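Local coordinates for sugar kinase, pfkB family (Thermotoga maritima, PDB 2AJR), which probably phosphorylates a phosphorylated sugar such as fructose 1-phosphate with ATP, as a magnesium-binding member of the PfkB carbohydrate kinase family, at residues A[161-174]-A[186-199]. Residues are numbered along the deposited sequence; the frame is centred on the assembly and turned at random.
Sequences NEGICNELVRLARE and RLLERIYEGPEFPN
Ile-191 packs CG1 against CB of Cys-165 at 3.7 Å, and its CG2 meets Val-169 CG2 at 4.2 Å, the latter side chains crossing at about a right angle. In the ribokinase-like fold of PfkB kinases this joins helices 164-174 and 185-193, linked through strand 178-182; the segment axes approach to 7.9 Å at 47°. Val-169 sets CG1 anti to its own nitrogen (chi1 167°), which lays that methyl over the Phe-197 to Pro-198 peptide, 3.7 Å from Phe-197 C. Further out, Asn-166 ND2 appears to donate to Arg-190 O (2.9 Å), although its place is less sure. Bends at chi2 and chi3 fold Arg-173 across Glu-196, Arg-173 CG 3.4 Å from Glu-196 OE1, and bring Asn-199 OD1 over one guanidinium face, Phe-197 O at the edge. That OD1 accepts from Val-179 N, and Arg-173 NH1 bonds weakly to Val-177 O. Shortening Arg-173 to alanine would probably bare one side of Glu-196 and leave Val-177 O without this weak donor. At the opposite end, Arg-190 packs a guanidinium face, without bonding, on Gly-163 N, which donates to Asn-161 OD1 in a capping bond. Beside it Glu-162, extended beyond CG, forms a salt bridge with Arg-186, OE1 to NH1 2.8 Å, the carboxylate and guanidinium planes 51° apart.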
loop_
_atom_site.group_PDB
_atom_site.type_symbol
_atom_site.label_atom_id
_atom_site.label_comp_id
_atom_site.label_asym_id
_atom_site.label_seq_id
_atom_site.Cartn_x
_atom_site.Cartn_y
_atom_site.Cartn_z
ATOM N N ASN A 161 -13.245 -10.768 -20.484
ATOM C CA ASN A 161 -14.573 -10.423 -20.951
ATOM C C ASN A 161 -15.602 -10.584 -19.833
ATOM O O ASN A 161 -15.636 -11.603 -19.142
ATOM C CB ASN A 161 -14.970 -11.266 -22.146
ATOM C CG ASN A 161 -16.214 -10.738 -22.822
ATOM O OD1 ASN A 161 -17.307 -10.855 -22.293
ATOM N ND2 ASN A 161 -16.049 -10.140 -23.991
ATOM N N GLU A 162 -16.457 -9.578 -19.684
ATOM C CA GLU A 162 -17.517 -9.598 -18.681
ATOM C C GLU A 162 -18.531 -10.718 -18.891
ATOM O O GLU A 162 -19.280 -11.035 -17.987
ATOM C CB GLU A 162 -18.231 -8.237 -18.618
ATOM C CG GLU A 162 -17.296 -7.081 -18.210
ATOM C CD GLU A 162 -18.029 -5.861 -17.683
ATOM O OE1 GLU A 162 -17.728 -5.428 -16.544
ATOM O OE2 GLU A 162 -18.900 -5.331 -18.404
ATOM N N GLY A 163 -18.559 -11.320 -20.071
ATOM C CA GLY A 163 -19.363 -12.519 -20.308
ATOM C C GLY A 163 -18.890 -13.790 -19.613
ATOM O O GLY A 163 -19.652 -14.764 -19.516
ATOM N N ILE A 164 -17.649 -13.795 -19.121
ATOM C CA ILE A 164 -17.088 -14.990 -18.507
ATOM C C ILE A 164 -17.954 -15.515 -17.359
ATOM O O ILE A 164 -18.158 -16.722 -17.252
ATOM C CB ILE A 164 -15.626 -14.793 -18.016
ATOM C CG1 ILE A 164 -14.977 -16.158 -17.783
ATOM C CG2 ILE A 164 -15.568 -13.912 -16.740
ATOM C CD1 ILE A 164 -13.593 -16.091 -17.233
ATOM N N CYS A 165 -18.477 -14.622 -16.523
ATOM C CA CYS A 165 -19.338 -15.040 -15.411
ATOM C C CYS A 165 -20.560 -15.814 -15.850
ATOM O O CYS A 165 -21.026 -16.716 -15.148
ATOM C CB CYS A 165 -19.814 -13.830 -14.625
ATOM S SG CYS A 165 -18.448 -12.981 -13.857
ATOM N N ASN A 166 -21.106 -15.439 -16.996
ATOM C CA ASN A 166 -22.198 -16.189 -17.554
ATOM C C ASN A 166 -21.704 -17.601 -17.859
ATOM O O ASN A 166 -22.346 -18.571 -17.487
ATOM C CB ASN A 166 -22.736 -15.493 -18.807
ATOM C CG ASN A 166 -24.001 -16.113 -19.309
ATOM O OD1 ASN A 166 -24.002 -17.236 -19.804
ATOM N ND2 ASN A 166 -25.102 -15.387 -19.175
ATOM N N GLU A 167 -20.543 -17.721 -18.500
ATOM C CA GLU A 167 -20.055 -19.044 -18.887
ATOM C C GLU A 167 -19.830 -19.886 -17.641
ATOM O O GLU A 167 -20.124 -21.070 -17.642
ATOM C CB GLU A 167 -18.780 -18.969 -19.743
ATOM C CG GLU A 167 -18.458 -20.252 -20.523
ATOM N N LEU A 168 -19.342 -19.265 -16.574
ATOM C CA LEU A 168 -19.023 -19.989 -15.342
ATOM C C LEU A 168 -20.254 -20.556 -14.662
ATOM O O LEU A 168 -20.218 -21.676 -14.144
ATOM C CB LEU A 168 -18.290 -19.080 -14.351
ATOM C CG LEU A 168 -16.877 -18.713 -14.797
ATOM C CD1 LEU A 168 -16.279 -17.677 -13.866
ATOM C CD2 LEU A 168 -16.006 -19.957 -14.885
ATOM N N VAL A 169 -21.327 -19.770 -14.639
ATOM C CA VAL A 169 -22.601 -20.216 -14.074
ATOM C C VAL A 169 -23.174 -21.326 -14.943
ATOM O O VAL A 169 -23.715 -22.318 -14.445
ATOM C CB VAL A 169 -23.616 -19.051 -13.991
ATOM C CG1 VAL A 169 -25.024 -19.566 -13.699
ATOM C CG2 VAL A 169 -23.173 -18.019 -12.947
ATOM N N ARG A 170 -23.036 -21.148 -16.251
ATOM C CA ARG A 170 -23.626 -22.054 -17.212
ATOM C C ARG A 170 -22.983 -23.431 -17.105
ATOM O O ARG A 170 -23.666 -24.444 -16.994
ATOM C CB ARG A 170 -23.465 -21.486 -18.626
ATOM C CG ARG A 170 -24.476 -22.032 -19.633
ATOM C CD ARG A 170 -23.927 -21.934 -21.046
ATOM N NE ARG A 170 -22.793 -22.843 -21.208
ATOM C CZ ARG A 170 -21.933 -22.823 -22.219
ATOM N NH1 ARG A 170 -22.051 -21.931 -23.199
ATOM N NH2 ARG A 170 -20.941 -23.704 -22.253
ATOM N N LEU A 171 -21.658 -23.454 -17.140
ATOM C CA LEU A 171 -20.914 -24.690 -16.991
ATOM C C LEU A 171 -21.284 -25.400 -15.687
ATOM O O LEU A 171 -21.534 -26.609 -15.690
ATOM C CB LEU A 171 -19.419 -24.397 -17.030
ATOM C CG LEU A 171 -18.877 -23.946 -18.390
ATOM C CD1 LEU A 171 -17.569 -23.165 -18.233
ATOM C CD2 LEU A 171 -18.686 -25.153 -19.283
ATOM N N ALA A 172 -21.328 -24.648 -14.586
ATOM C CA ALA A 172 -21.675 -25.192 -13.269
ATOM C C ALA A 172 -23.057 -25.824 -13.309
ATOM O O ALA A 172 -23.274 -26.977 -12.887
ATOM C CB ALA A 172 -21.645 -24.098 -12.216
ATOM N N ARG A 173 -23.979 -25.053 -13.861
ATOM C CA ARG A 173 -25.393 -25.368 -13.810
ATOM C C ARG A 173 -25.760 -26.551 -14.720
ATOM O O ARG A 173 -26.508 -27.437 -14.319
ATOM C CB ARG A 173 -26.179 -24.095 -14.156
ATOM C CG ARG A 173 -27.348 -23.784 -13.273
ATOM C CD ARG A 173 -27.067 -23.742 -11.785
ATOM N NE ARG A 173 -28.244 -24.325 -11.139
ATOM C CZ ARG A 173 -28.371 -25.593 -10.739
ATOM N NH1 ARG A 173 -27.367 -26.455 -10.830
ATOM N NH2 ARG A 173 -29.513 -26.001 -10.199
ATOM N N GLU A 174 -25.208 -26.593 -15.927
ATOM C CA GLU A 174 -25.391 -27.747 -16.801
ATOM C C GLU A 174 -24.966 -29.055 -16.129
ATOM O O GLU A 174 -25.467 -30.110 -16.470
ATOM C CB GLU A 174 -24.610 -27.556 -18.111
ATOM C CG GLU A 174 -25.323 -26.635 -19.112
ATOM C CD GLU A 174 -24.441 -26.137 -20.261
ATOM O OE1 GLU A 174 -23.203 -26.357 -20.250
ATOM O OE2 GLU A 174 -25.006 -25.498 -21.177
ATOM N N ARG A 186 -23.568 -4.723 -12.981
ATOM C CA ARG A 186 -23.074 -4.788 -14.349
ATOM C C ARG A 186 -22.697 -6.213 -14.696
ATOM O O ARG A 186 -23.121 -6.744 -15.711
ATOM C CB ARG A 186 -21.870 -3.863 -14.521
ATOM C CG ARG A 186 -21.660 -3.424 -15.954
ATOM C CD ARG A 186 -21.200 -1.965 -16.053
ATOM N NE ARG A 186 -20.619 -1.682 -17.368
ATOM C CZ ARG A 186 -19.397 -2.063 -17.759
ATOM N NH1 ARG A 186 -18.591 -2.751 -16.942
ATOM N NH2 ARG A 186 -18.974 -1.754 -18.983
ATOM N N LEU A 187 -21.928 -6.855 -13.832
ATOM C CA LEU A 187 -21.603 -8.253 -14.057
ATOM C C LEU A 187 -22.843 -9.170 -13.945
ATOM O O LEU A 187 -22.973 -10.109 -14.732
ATOM C CB LEU A 187 -20.454 -8.707 -13.137
ATOM C CG LEU A 187 -19.166 -7.860 -13.205
ATOM C CD1 LEU A 187 -18.026 -8.460 -12.374
ATOM C CD2 LEU A 187 -18.690 -7.646 -14.629
ATOM N N LEU A 188 -23.762 -8.897 -13.018
ATOM C CA LEU A 188 -24.945 -9.760 -12.865
ATOM C C LEU A 188 -25.897 -9.675 -14.059
ATOM O O LEU A 188 -26.513 -10.660 -14.446
ATOM C CB LEU A 188 -25.733 -9.425 -11.589
ATOM C CG LEU A 188 -25.137 -9.880 -10.261
ATOM C CD1 LEU A 188 -26.062 -9.511 -9.120
ATOM C CD2 LEU A 188 -24.882 -11.397 -10.296
ATOM N N GLU A 189 -26.044 -8.475 -14.600
ATOM C CA GLU A 189 -26.759 -8.245 -15.866
ATOM C C GLU A 189 -26.296 -9.251 -16.943
ATOM O O GLU A 189 -27.070 -9.828 -17.703
ATOM C CB GLU A 189 -26.453 -6.814 -16.345
ATOM C CG GLU A 189 -27.643 -6.036 -16.863
ATOM C CD GLU A 189 -28.200 -5.047 -15.854
ATOM O OE1 GLU A 189 -27.419 -4.207 -15.343
ATOM O OE2 GLU A 189 -29.423 -5.094 -15.597
ATOM N N ARG A 190 -24.993 -9.462 -16.970
ATOM C CA ARG A 190 -24.355 -10.298 -17.970
ATOM C C ARG A 190 -24.689 -11.775 -17.707
ATOM O O ARG A 190 -24.932 -12.543 -18.641
ATOM C CB ARG A 190 -22.862 -10.009 -17.894
ATOM C CG ARG A 190 -22.123 -9.804 -19.156
ATOM C CD ARG A 190 -22.853 -9.094 -20.288
ATOM N NE ARG A 190 -22.480 -9.830 -21.499
ATOM C CZ ARG A 190 -21.291 -9.752 -22.097
ATOM N NH1 ARG A 190 -20.359 -8.913 -21.656
ATOM N NH2 ARG A 190 -21.041 -10.495 -23.170
ATOM N N ILE A 191 -24.762 -12.140 -16.424
ATOM C CA ILE A 191 -25.204 -13.473 -15.991
ATOM C C ILE A 191 -26.689 -13.722 -16.279
ATOM O O ILE A 191 -27.062 -14.778 -16.784
ATOM C CB ILE A 191 -24.959 -13.678 -14.472
ATOM C CG1 ILE A 191 -23.459 -13.836 -14.195
ATOM C CG2 ILE A 191 -25.757 -14.879 -13.930
ATOM C CD1 ILE A 191 -23.078 -13.706 -12.713
ATOM N N TYR A 192 -27.536 -12.758 -15.955
ATOM C CA TYR A 192 -28.988 -12.937 -16.152
ATOM C C TYR A 192 -29.424 -12.838 -17.619
ATOM O O TYR A 192 -30.591 -13.069 -17.916
ATOM C CB TYR A 192 -29.814 -12.034 -15.217
ATOM C CG TYR A 192 -29.842 -12.620 -13.826
ATOM C CD1 TYR A 192 -28.795 -12.384 -12.939
ATOM C CD2 TYR A 192 -30.863 -13.464 -13.416
ATOM C CE1 TYR A 192 -28.771 -12.953 -11.674
ATOM C CE2 TYR A 192 -30.856 -14.041 -12.134
ATOM C CZ TYR A 192 -29.797 -13.779 -11.272
ATOM O OH TYR A 192 -29.737 -14.314 -10.006
ATOM N N GLU A 193 -28.496 -12.497 -18.518
ATOM C CA GLU A 193 -28.665 -12.766 -19.946
ATOM C C GLU A 193 -28.803 -14.274 -20.138
ATOM O O GLU A 193 -29.805 -14.770 -20.581
ATOM C CB GLU A 193 -27.448 -12.302 -20.793
ATOM C CG GLU A 193 -27.178 -10.788 -20.918
ATOM C CD GLU A 193 -26.015 -10.440 -21.887
ATOM O OE1 GLU A 193 -25.497 -11.331 -22.589
ATOM O OE2 GLU A 193 -25.616 -9.257 -21.959
ATOM N N GLY A 194 -27.759 -15.000 -19.765
ATOM C CA GLY A 194 -27.474 -16.327 -20.348
ATOM C C GLY A 194 -28.445 -17.365 -19.865
ATOM O O GLY A 194 -29.149 -17.133 -18.871
ATOM N N PRO A 195 -28.494 -18.500 -20.565
ATOM C CA PRO A 195 -29.489 -19.560 -20.397
ATOM C C PRO A 195 -29.595 -20.160 -19.004
ATOM O O PRO A 195 -30.674 -20.633 -18.633
ATOM C CB PRO A 195 -29.049 -20.633 -21.409
ATOM C CG PRO A 195 -27.669 -20.298 -21.772
ATOM C CD PRO A 195 -27.553 -18.813 -21.645
ATOM N N GLU A 196 -28.503 -20.153 -18.250
ATOM C CA GLU A 196 -28.527 -20.679 -16.891
ATOM C C GLU A 196 -28.392 -19.560 -15.882
ATOM O O GLU A 196 -27.918 -18.466 -16.193
ATOM C CB GLU A 196 -27.437 -21.735 -16.701
ATOM C CG GLU A 196 -27.677 -23.041 -17.511
ATOM C CD GLU A 196 -28.798 -23.944 -16.961
ATOM O OE1 GLU A 196 -29.422 -23.604 -15.929
ATOM O OE2 GLU A 196 -29.054 -25.007 -17.564
ATOM N N PHE A 197 -28.822 -19.847 -14.662
ATOM C CA PHE A 197 -28.932 -18.837 -13.631
ATOM C C PHE A 197 -28.396 -19.333 -12.284
ATOM O O PHE A 197 -28.423 -20.535 -12.000
ATOM C CB PHE A 197 -30.402 -18.421 -13.495
ATOM C CG PHE A 197 -30.974 -17.812 -14.745
ATOM C CD1 PHE A 197 -30.722 -16.485 -15.057
ATOM C CD2 PHE A 197 -31.742 -18.574 -15.616
ATOM C CE1 PHE A 197 -31.228 -15.914 -16.217
ATOM C CE2 PHE A 197 -32.257 -18.021 -16.787
ATOM C CZ PHE A 197 -31.997 -16.680 -17.088
ATOM N N PRO A 198 -27.894 -18.408 -11.446
ATOM C CA PRO A 198 -27.476 -18.771 -10.103
ATOM C C PRO A 198 -28.623 -19.290 -9.249
ATOM O O PRO A 198 -29.733 -18.824 -9.385
ATOM C CB PRO A 198 -26.968 -17.449 -9.538
ATOM C CG PRO A 198 -26.629 -16.646 -10.713
ATOM C CD PRO A 198 -27.637 -16.985 -11.714
ATOM N N ASN A 199 -28.339 -20.246 -8.377
ATOM C CA ASN A 199 -29.318 -20.715 -7.410
ATOM C C ASN A 199 -29.579 -19.677 -6.310
ATOM O O ASN A 199 -30.735 -19.463 -5.911
ATOM C CB ASN A 199 -28.843 -22.019 -6.799
ATOM C CG ASN A 199 -28.720 -23.102 -7.823
ATOM O OD1 ASN A 199 -27.653 -23.302 -8.421
ATOM N ND2 ASN A 199 -29.830 -23.777 -8.085
#